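Dipicolinate synthase subunit A (Bacillus halodurans, PDB 3D4O) probably forms, with its partner subunit, the dehydrogenase-like enzyme that makes dipicolinic acid, a major constituent of bacterial spores. Local coordinates at residues 5-11 with 58-64; 19-23 with 278-283; 66-72 with 104-109. All coordinates share one frame; numbering follows the deposited sequence.

Contact 1 of 3, residues 5-11 with 58-64; sequences GKHVVII and TVDAILL. With EDO (1,2-ethanediol), chain M.
Val-9 and Ile-62 stand side by side on one face of the sheet, Val-9 CG1 pressed tightly against Ile-62 CG1 at 3.4 Å. With CG1 set between the backbone N and carbonyl carbon (chi1 62°), Val-9 also brings this methyl against Val-59 CG1. On the other face, Ile-10 CG1 meets Leu-63 CD2 at 3.9 Å, and both side chains pack against helix 15-26. Between the two faces the parallel strands are joined by backbone bonds: Val-9 N donates to Ala-61 O, Leu-63 N reaches Val-9 O at 2.7 Å, and Ile-11 N binds Leu-63 O. At the outgoing end Leu-64 O accepts hydrogen bonds from both hydroxyls of an ethanediol, probably from the crystallisation liquor. Toward the polar edge, His-7 O takes a 2.6 Å bond from Asp-60 N and a weak one from Ala-61 N. Asp-60 OD2 in return accepts from His-7 N at 2.6 Å on the anti side, 26° out of the carboxylate plane. The imidazole of His-7 presents CD2 edge-on to Thr-58 O (3.3 Å), NE2 lies obliquely 3.4 Å from Val-59 CG2, and ND1 makes a weak bond to Lys-30 O. With an alanine here, Val-59 CG2 would probably lose its ring contact and Lys-30 O its weak bond. Main-chain bonds thus hold the strands together between two apolar faces, and just before strand 61-63 the Asp-60 carboxylate takes the His-7 N-H.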
loop_
_atom_site.group_PDB
_atom_site.type_symbol
_atom_site.label_atom_id
_atom_site.label_comp_id
_atom_site.label_asym_id
_atom_site.label_seq_id
_atom_site.Cartn_x
_atom_site.Cartn_y
_atom_site.Cartn_z
ATOM N N GLY C 5 -13.974 -13.297 -38.595
ATOM C CA GLY C 5 -13.118 -14.009 -39.543
ATOM C C GLY C 5 -11.661 -13.985 -39.156
ATOM O O GLY C 5 -10.806 -14.561 -39.838
ATOM N N LYS C 6 -11.379 -13.289 -38.065
ATOM C CA LYS C 6 -10.009 -13.203 -37.555
ATOM C C LYS C 6 -9.796 -14.241 -36.481
ATOM O O LYS C 6 -10.694 -14.552 -35.725
ATOM C CB LYS C 6 -9.655 -11.784 -37.119
ATOM C CG LYS C 6 -9.562 -10.895 -38.354
ATOM C CD LYS C 6 -8.748 -9.618 -38.164
ATOM C CE LYS C 6 -8.308 -9.090 -39.542
ATOM N NZ LYS C 6 -7.277 -8.001 -39.492
ATOM N N HIS C 7 -8.618 -14.843 -36.504
ATOM C CA HIS C 7 -8.260 -15.875 -35.546
ATOM C C HIS C 7 -7.030 -15.475 -34.790
ATOM O O HIS C 7 -5.970 -15.269 -35.374
ATOM C CB HIS C 7 -8.068 -17.217 -36.251
ATOM C CG HIS C 7 -7.486 -18.291 -35.380
ATOM N ND1 HIS C 7 -7.701 -18.348 -34.020
ATOM C CD2 HIS C 7 -6.769 -19.396 -35.691
ATOM C CE1 HIS C 7 -7.096 -19.414 -33.527
ATOM N NE2 HIS C 7 -6.528 -20.070 -34.520
ATOM N N VAL C 8 -7.194 -15.337 -33.480
ATOM C CA VAL C 8 -6.088 -14.968 -32.604
ATOM C C VAL C 8 -5.828 -16.024 -31.526
ATOM O O VAL C 8 -6.729 -16.690 -31.024
ATOM C CB VAL C 8 -6.271 -13.546 -31.930
ATOM C CG1 VAL C 8 -6.903 -12.550 -32.903
ATOM C CG2 VAL C 8 -7.109 -13.618 -30.675
ATOM N N VAL C 9 -4.549 -16.188 -31.226
ATOM C CA VAL C 9 -4.133 -17.062 -30.150
ATOM C C VAL C 9 -3.637 -16.155 -29.038
ATOM O O VAL C 9 -2.824 -15.253 -29.248
ATOM C CB VAL C 9 -3.067 -18.110 -30.560
ATOM C CG1 VAL C 9 -1.792 -17.461 -31.034
ATOM C CG2 VAL C 9 -2.766 -19.050 -29.388
ATOM N N ILE C 10 -4.224 -16.394 -27.877
ATOM C CA ILE C 10 -3.922 -15.710 -26.647
ATOM C C ILE C 10 -3.228 -16.716 -25.767
ATOM O O ILE C 10 -3.801 -17.717 -25.365
ATOM C CB ILE C 10 -5.204 -15.178 -25.959
ATOM C CG1 ILE C 10 -5.938 -14.176 -26.864
ATOM C CG2 ILE C 10 -4.884 -14.496 -24.635
ATOM C CD1 ILE C 10 -7.073 -13.389 -26.158
ATOM N N ILE C 11 -1.978 -16.409 -25.465
ATOM C CA ILE C 11 -1.089 -17.305 -24.730
ATOM C C ILE C 11 -0.646 -16.658 -23.450
ATOM O O ILE C 11 0.066 -15.659 -23.455
ATOM C CB ILE C 11 0.146 -17.642 -25.579
ATOM C CG1 ILE C 11 -0.299 -18.146 -26.962
ATOM C CG2 ILE C 11 1.012 -18.717 -24.902
ATOM C CD1 ILE C 11 0.850 -18.500 -27.889
ATOM N N THR C 58 -3.494 -20.820 -39.395
ATOM C CA THR C 58 -4.782 -20.089 -39.553
ATOM C C THR C 58 -4.901 -18.886 -38.614
ATOM O O THR C 58 -5.898 -18.161 -38.597
ATOM C CB THR C 58 -6.003 -21.019 -39.363
ATOM O OG1 THR C 58 -5.995 -21.584 -38.046
ATOM C CG2 THR C 58 -5.983 -22.139 -40.396
ATOM N N VAL C 59 -3.830 -18.672 -37.875
ATOM C CA VAL C 59 -3.724 -17.621 -36.858
ATOM C C VAL C 59 -3.286 -16.276 -37.411
ATOM O O VAL C 59 -2.197 -16.146 -37.971
ATOM C CB VAL C 59 -2.723 -18.067 -35.789
ATOM C CG1 VAL C 59 -2.416 -16.951 -34.849
ATOM C CG2 VAL C 59 -3.262 -19.336 -35.079
ATOM N N ASP C 60 -4.135 -15.275 -37.245
ATOM C CA ASP C 60 -3.838 -13.930 -37.761
ATOM C C ASP C 60 -3.009 -13.152 -36.751
ATOM O O ASP C 60 -2.396 -12.123 -37.071
ATOM C CB ASP C 60 -5.109 -13.115 -38.049
ATOM C CG ASP C 60 -6.081 -13.819 -38.998
ATOM O OD1 ASP C 60 -6.030 -13.578 -40.216
ATOM O OD2 ASP C 60 -6.918 -14.599 -38.519
ATOM N N ALA C 61 -3.011 -13.634 -35.517
ATOM C CA ALA C 61 -2.297 -12.924 -34.461
ATOM C C ALA C 61 -2.073 -13.695 -33.182
ATOM O O ALA C 61 -2.917 -14.449 -32.707
ATOM C CB ALA C 61 -2.997 -11.611 -34.147
ATOM N N ILE C 62 -0.894 -13.438 -32.633
ATOM C CA ILE C 62 -0.455 -14.036 -31.389
ATOM C C ILE C 62 -0.321 -12.976 -30.323
ATOM O O ILE C 62 0.436 -12.037 -30.470
ATOM C CB ILE C 62 0.882 -14.754 -31.585
ATOM C CG1 ILE C 62 0.723 -15.816 -32.683
ATOM C CG2 ILE C 62 1.386 -15.333 -30.249
ATOM C CD1 ILE C 62 1.946 -16.679 -32.890
ATOM N N LEU C 63 -1.083 -13.147 -29.249
ATOM C CA LEU C 63 -1.090 -12.212 -28.130
ATOM C C LEU C 63 -0.406 -12.808 -26.937
ATOM O O LEU C 63 -0.876 -13.770 -26.318
ATOM C CB LEU C 63 -2.520 -11.773 -27.753
ATOM C CG LEU C 63 -3.260 -10.679 -28.548
ATOM C CD1 LEU C 63 -3.078 -10.780 -30.045
ATOM C CD2 LEU C 63 -4.760 -10.672 -28.201
ATOM N N LEU C 64 0.727 -12.197 -26.632
ATOM C CA LEU C 64 1.520 -12.582 -25.485
ATOM C C LEU C 64 1.262 -11.637 -24.329
ATOM O O LEU C 64 0.748 -10.527 -24.519
ATOM C CB LEU C 64 3.008 -12.568 -25.832
ATOM C CG LEU C 64 3.475 -13.455 -26.980
ATOM C CD1 LEU C 64 4.963 -13.391 -27.124
ATOM C CD2 LEU C 64 3.012 -14.891 -26.722
HETATM C C1 EDO M . -1.064 -7.414 -24.386
HETATM O O1 EDO M . -0.217 -8.239 -23.571
HETATM C C2 EDO M . -0.886 -7.718 -25.882
HETATM O O2 EDO M . -0.982 -9.133 -26.085
#

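Contact 2 of 3, residues 19-23 with 278-283; sequences EIIRK and GRILAD
Helices 15-26 and 274-289 run in roughly the same direction here, the short axes of 19-23 and 278-283 passing 8.3 Å apart at 42°, with the CA atoms of Ile-20 and Ala-282 only 4.5 Å from each other. Small residues permit this closeness. Ala-282 points its methyl at the opposing helix, where CB rests 3.7 Å from Glu-19 O and also touches Ile-20 CA and Lys-23 CB. Gly-278 faces Glu-19, whose CB comes to 3.5 Å from Gly-278 C; any beta carbon on the glycine would collide with Glu-19 CG. On the buried flank Ile-20 reaches across with CD1, meeting Leu-281 CB at 3.9 Å. The charged groups occupy the more open flank. Glu-19 bends at chi2 (-54°), which brings its carboxylate across the extended Arg-279 and lets OE1 accept from Arg-279 NE at 3.2 Å. The two flat groups stand almost perpendicular, 81° apart, and NE approaches from above the carboxylate plane, so this salt bridge uses one nitrogen and lacks the paired geometry of a flat, two-pronged one. One turn on, Lys-23 stretches out fully to form a second salt bridge through NZ to Asp-283 OD1; the modelled separation is too short to be trusted in detail. Toward the sheet, Ile-20 packs on Leu-285 and Leu-63, Ile-21 on Ile-10 of strand 7-11, and Leu-281 on Ile-129 of helix 127-148, so the near-C-terminal helix is laid against the N-terminal sheet's own helix layer.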
loop_
_atom_site.group_PDB
_atom_site.type_symbol
_atom_site.label_atom_id
_atom_site.label_comp_id
_atom_site.label_asym_id
_atom_site.label_seq_id
_atom_site.Cartn_x
_atom_site.Cartn_y
_atom_site.Cartn_z
ATOM N N GLU C 19 -9.739 -9.182 -19.570
ATOM C CA GLU C 19 -10.463 -8.047 -20.184
ATOM C C GLU C 19 -10.314 -8.110 -21.693
ATOM O O GLU C 19 -11.212 -7.782 -22.462
ATOM C CB GLU C 19 -9.917 -6.699 -19.690
ATOM C CG GLU C 19 -10.096 -6.448 -18.231
ATOM C CD GLU C 19 -11.522 -6.588 -17.779
ATOM O OE1 GLU C 19 -12.458 -6.192 -18.528
ATOM O OE2 GLU C 19 -11.688 -7.078 -16.646
ATOM N N ILE C 20 -9.146 -8.553 -22.094
ATOM C CA ILE C 20 -8.813 -8.692 -23.518
ATOM C C ILE C 20 -9.625 -9.845 -24.090
ATOM O O ILE C 20 -10.246 -9.714 -25.135
ATOM C CB ILE C 20 -7.285 -8.944 -23.754
ATOM C CG1 ILE C 20 -6.452 -7.787 -23.172
ATOM C CG2 ILE C 20 -6.988 -9.113 -25.267
ATOM C CD1 ILE C 20 -4.948 -8.021 -23.209
ATOM N N ILE C 21 -9.662 -10.955 -23.363
ATOM C CA ILE C 21 -10.386 -12.150 -23.844
ATOM C C ILE C 21 -11.866 -11.799 -24.050
ATOM O O ILE C 21 -12.486 -12.161 -25.057
ATOM C CB ILE C 21 -10.293 -13.347 -22.873
ATOM C CG1 ILE C 21 -8.857 -13.866 -22.765
ATOM C CG2 ILE C 21 -11.168 -14.516 -23.364
ATOM C CD1 ILE C 21 -8.660 -14.852 -21.607
ATOM N N ARG C 22 -12.387 -11.039 -23.105
ATOM C CA ARG C 22 -13.809 -10.678 -23.114
ATOM C C ARG C 22 -14.190 -9.791 -24.286
ATOM O O ARG C 22 -15.176 -10.034 -24.974
ATOM C CB ARG C 22 -14.221 -9.987 -21.804
ATOM N N LYS C 23 -13.390 -8.764 -24.512
ATOM C CA LYS C 23 -13.694 -7.802 -25.550
ATOM C C LYS C 23 -13.578 -8.433 -26.918
ATOM O O LYS C 23 -14.455 -8.264 -27.762
ATOM C CB LYS C 23 -12.815 -6.550 -25.450
ATOM C CG LYS C 23 -13.372 -5.442 -26.350
ATOM C CD LYS C 23 -12.916 -4.046 -25.960
ATOM C CE LYS C 23 -13.775 -2.998 -26.704
ATOM N NZ LYS C 23 -13.318 -1.571 -26.564
ATOM N N GLY C 278 -6.289 -3.902 -18.245
ATOM C CA GLY C 278 -6.682 -4.806 -19.301
ATOM C C GLY C 278 -7.578 -4.173 -20.353
ATOM O O GLY C 278 -7.505 -4.501 -21.532
ATOM N N ARG C 279 -8.461 -3.295 -19.902
ATOM C CA ARG C 279 -9.438 -2.646 -20.799
ATOM C C ARG C 279 -8.707 -1.693 -21.705
ATOM O O ARG C 279 -9.053 -1.532 -22.871
ATOM C CB ARG C 279 -10.557 -1.931 -20.023
ATOM C CG ARG C 279 -11.559 -2.918 -19.488
ATOM C CD ARG C 279 -12.733 -2.273 -18.765
ATOM N NE ARG C 279 -13.743 -3.274 -18.443
ATOM C CZ ARG C 279 -14.840 -3.032 -17.733
ATOM N NH1 ARG C 279 -15.067 -1.819 -17.260
ATOM N NH2 ARG C 279 -15.703 -4.011 -17.484
ATOM N N ILE C 280 -7.652 -1.111 -21.180
ATOM C CA ILE C 280 -6.852 -0.217 -21.997
ATOM C C ILE C 280 -6.224 -1.006 -23.137
ATOM O O ILE C 280 -6.276 -0.593 -24.279
ATOM C CB ILE C 280 -5.813 0.511 -21.198
ATOM C CG1 ILE C 280 -6.508 1.644 -20.414
ATOM C CG2 ILE C 280 -4.737 1.076 -22.131
ATOM C CD1 ILE C 280 -5.583 2.310 -19.431
ATOM N N LEU C 281 -5.709 -2.188 -22.814
ATOM C CA LEU C 281 -5.053 -3.031 -23.825
ATOM C C LEU C 281 -6.046 -3.564 -24.820
ATOM O O LEU C 281 -5.778 -3.617 -26.039
ATOM C CB LEU C 281 -4.341 -4.206 -23.174
ATOM C CG LEU C 281 -3.219 -3.772 -22.230
ATOM C CD1 LEU C 281 -2.647 -5.003 -21.533
ATOM C CD2 LEU C 281 -2.147 -2.980 -23.033
ATOM N N ALA C 282 -7.201 -3.945 -24.284
ATOM C CA ALA C 282 -8.273 -4.538 -25.096
ATOM C C ALA C 282 -8.702 -3.553 -26.149
ATOM O O ALA C 282 -8.839 -3.883 -27.316
ATOM C CB ALA C 282 -9.484 -4.974 -24.228
ATOM N N ASP C 283 -8.898 -2.331 -25.705
ATOM C CA ASP C 283 -9.334 -1.249 -26.595
ATOM C C ASP C 283 -8.361 -1.035 -27.751
ATOM O O ASP C 283 -8.772 -0.853 -28.895
ATOM C CB ASP C 283 -9.453 0.071 -25.845
ATOM C CG ASP C 283 -10.685 0.145 -24.964
ATOM O OD1 ASP C 283 -11.649 -0.608 -25.205
ATOM O OD2 ASP C 283 -10.685 0.989 -24.044
#

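Contact 3 of 3, residues 66-72 with 104-109; sequences ISGTNEA and ISNTYL
Ile-104 opens the contact by donating its backbone N to Ile-66 O at 2.8 Å, and its CG1 rests against the carbonyls of Ile-66 and Ser-67, 3.6 Å from Ile-66 O. The carbonyl of Ile-104 then faces Gly-68, where a beta carbon would strike it and the backbone has a positive phi. Asn-106 is the N-cap of helix 107-116: its OD1 accepts from Leu-109 N at 2.7 Å, a nearly straight bond. The amide of Asn-106 is stacked on the carboxylate of Glu-71, the planes 26° apart and the two side chains sliding past each other in opposite directions. Thr-107 supplies OG1 to Glu-71 OE1 at 2.8 Å, coming from above the carboxylate plane. That same oxygen receives Tyr-108 N at 3.0 Å on its syn lone pair, so two donors of the first helical turn fix OE1, and the helix N terminus would probably favour its negative charge. A chi1 of 172° carries the Tyr-108 ring away from its backbone N and toward the loop; Ala-72 C sits 3.9 Å over one face, toward the rim, Glu-71 O comes obliquely to CD2, and the hydroxyl bonds to Leu-86 O. Leu-109 ends the walk, its CB 4.0 Å from Thr-69 OG1, a hydroxyl that donates to Asn-70 O. The whole is an N-capped helix start with a loop glutamate added to the cap, joining the loops after adjacent parallel strands 61-63 and 99-102 of a Rossmann-like sheet.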
loop_
_atom_site.group_PDB
_atom_site.type_symbol
_atom_site.label_atom_id
_atom_site.label_comp_id
_atom_site.label_asym_id
_atom_site.label_seq_id
_atom_site.Cartn_x
_atom_site.Cartn_y
_atom_site.Cartn_z
ATOM N N ILE C 66 2.088 -8.965 -21.261
ATOM C CA ILE C 66 2.867 -7.729 -21.308
ATOM C C ILE C 66 4.346 -8.057 -21.191
ATOM O O ILE C 66 5.187 -7.442 -21.833
ATOM C CB ILE C 66 2.416 -6.725 -20.223
ATOM C CG1 ILE C 66 1.104 -6.060 -20.653
ATOM C CG2 ILE C 66 3.456 -5.684 -19.969
ATOM C CD1 ILE C 66 1.169 -5.307 -21.967
ATOM N N SER C 67 4.645 -9.077 -20.400
ATOM C CA SER C 67 6.050 -9.498 -20.151
ATOM C C SER C 67 6.677 -10.237 -21.326
ATOM O O SER C 67 7.875 -10.468 -21.349
ATOM C CB SER C 67 6.113 -10.404 -18.922
ATOM O OG SER C 67 5.215 -11.513 -19.049
ATOM N N GLY C 68 5.871 -10.587 -22.317
ATOM C CA GLY C 68 6.357 -11.357 -23.469
ATOM C C GLY C 68 6.657 -12.796 -23.072
ATOM O O GLY C 68 5.790 -13.510 -22.558
ATOM N N THR C 69 7.883 -13.228 -23.381
ATOM C CA THR C 69 8.398 -14.555 -22.974
ATOM C C THR C 69 9.679 -14.318 -22.203
ATOM O O THR C 69 10.139 -13.188 -22.094
ATOM C CB THR C 69 8.780 -15.490 -24.162
ATOM O OG1 THR C 69 9.910 -14.956 -24.849
ATOM C CG2 THR C 69 7.651 -15.672 -25.141
ATOM N N ASN C 70 10.257 -15.362 -21.638
ATOM C CA ASN C 70 11.580 -15.191 -21.013
ATOM C C ASN C 70 12.588 -15.561 -22.069
ATOM O O ASN C 70 12.221 -15.856 -23.211
ATOM C CB ASN C 70 11.783 -15.973 -19.713
ATOM C CG ASN C 70 11.882 -17.476 -19.896
ATOM O OD1 ASN C 70 11.802 -18.024 -20.996
ATOM N ND2 ASN C 70 12.053 -18.156 -18.785
ATOM N N GLU C 71 13.853 -15.611 -21.685
ATOM C CA GLU C 71 14.928 -15.863 -22.668
ATOM C C GLU C 71 14.893 -17.255 -23.241
ATOM O O GLU C 71 15.604 -17.551 -24.198
ATOM C CB GLU C 71 16.303 -15.565 -22.081
ATOM C CG GLU C 71 16.504 -14.081 -21.743
ATOM C CD GLU C 71 16.414 -13.170 -22.976
ATOM O OE1 GLU C 71 16.391 -13.699 -24.113
ATOM O OE2 GLU C 71 16.371 -11.926 -22.813
ATOM N N ALA C 72 14.044 -18.100 -22.670
ATOM C CA ALA C 72 13.921 -19.499 -23.116
ATOM C C ALA C 72 12.625 -19.707 -23.878
ATOM O O ALA C 72 12.299 -20.800 -24.300
ATOM C CB ALA C 72 14.003 -20.436 -21.929
ATOM N N ILE C 104 6.403 -5.833 -23.830
ATOM C CA ILE C 104 7.837 -5.683 -24.076
ATOM C C ILE C 104 8.361 -6.906 -24.769
ATOM O O ILE C 104 7.652 -7.880 -24.995
ATOM C CB ILE C 104 8.671 -5.479 -22.767
ATOM C CG1 ILE C 104 8.669 -6.721 -21.876
ATOM C CG2 ILE C 104 8.171 -4.282 -21.947
ATOM C CD1 ILE C 104 9.134 -6.425 -20.427
ATOM N N SER C 105 9.631 -6.845 -25.104
ATOM C CA SER C 105 10.304 -7.993 -25.714
ATOM C C SER C 105 11.635 -8.235 -25.027
ATOM O O SER C 105 11.921 -7.705 -23.951
ATOM C CB SER C 105 10.545 -7.786 -27.210
ATOM O OG SER C 105 10.995 -8.988 -27.850
ATOM N N ASN C 106 12.410 -9.089 -25.664
ATOM C CA ASN C 106 13.764 -9.393 -25.229
ATOM C C ASN C 106 14.548 -9.968 -26.383
ATOM O O ASN C 106 14.046 -10.080 -27.497
ATOM C CB ASN C 106 13.812 -10.326 -24.026
ATOM C CG ASN C 106 13.207 -11.665 -24.297
ATOM O OD1 ASN C 106 12.914 -12.019 -25.436
ATOM N ND2 ASN C 106 13.013 -12.432 -23.243
ATOM N N THR C 107 15.766 -10.381 -26.094
ATOM C CA THR C 107 16.658 -10.849 -27.142
ATOM C C THR C 107 16.110 -12.112 -27.789
ATOM O O THR C 107 16.076 -12.235 -29.016
ATOM C CB THR C 107 18.095 -11.048 -26.609
ATOM O OG1 THR C 107 18.066 -11.946 -25.500
ATOM C CG2 THR C 107 18.682 -9.717 -26.129
ATOM N N TYR C 108 15.636 -13.027 -26.954
ATOM C CA TYR C 108 15.095 -14.307 -27.450
ATOM C C TYR C 108 13.929 -14.085 -28.364
ATOM O O TYR C 108 13.851 -14.631 -29.457
ATOM C CB TYR C 108 14.574 -15.193 -26.320
ATOM C CG TYR C 108 13.835 -16.437 -26.814
ATOM C CD1 TYR C 108 12.465 -16.420 -27.056
ATOM C CD2 TYR C 108 14.508 -17.634 -27.015
ATOM C CE1 TYR C 108 11.800 -17.569 -27.505
ATOM C CE2 TYR C 108 13.853 -18.764 -27.458
ATOM C CZ TYR C 108 12.505 -18.732 -27.694
ATOM O OH TYR C 108 11.879 -19.878 -28.138
ATOM N N LEU C 109 12.997 -13.291 -27.866
ATOM C CA LEU C 109 11.765 -13.032 -28.606
ATOM C C LEU C 109 12.089 -12.271 -29.879
ATOM O O LEU C 109 11.575 -12.598 -30.958
ATOM C CB LEU C 109 10.727 -12.288 -27.740
ATOM C CG LEU C 109 9.339 -12.166 -28.375
ATOM C CD1 LEU C 109 8.862 -13.577 -28.780
ATOM C CD2 LEU C 109 8.353 -11.465 -27.452
#

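How the contacts relate
From the N terminus the chain enters strand 7-11, turns into helix 15-26, adds strands 30-34 and 46-49, and returns at 58-64 to close contact 1 beside its starting strand. It runs straight on into 66-72; after helix 88-92 and strand 99-102, contact 3 closes as 104-109 leads into helix 107-116. Contacts 1 and 3 thus follow in series, touching through Leu-64 on Leu-109 and Thr-69. Contact 2 closes far later, when helix 274-289 comes back from the second sheet's domain. It crosses contact 1 and encloses contact 3, meeting the former through Ile-20 on Leu-63 and the latter through Leu-281 on Ile-66. The C-terminal helix is thereby tied to the N-terminal sheet.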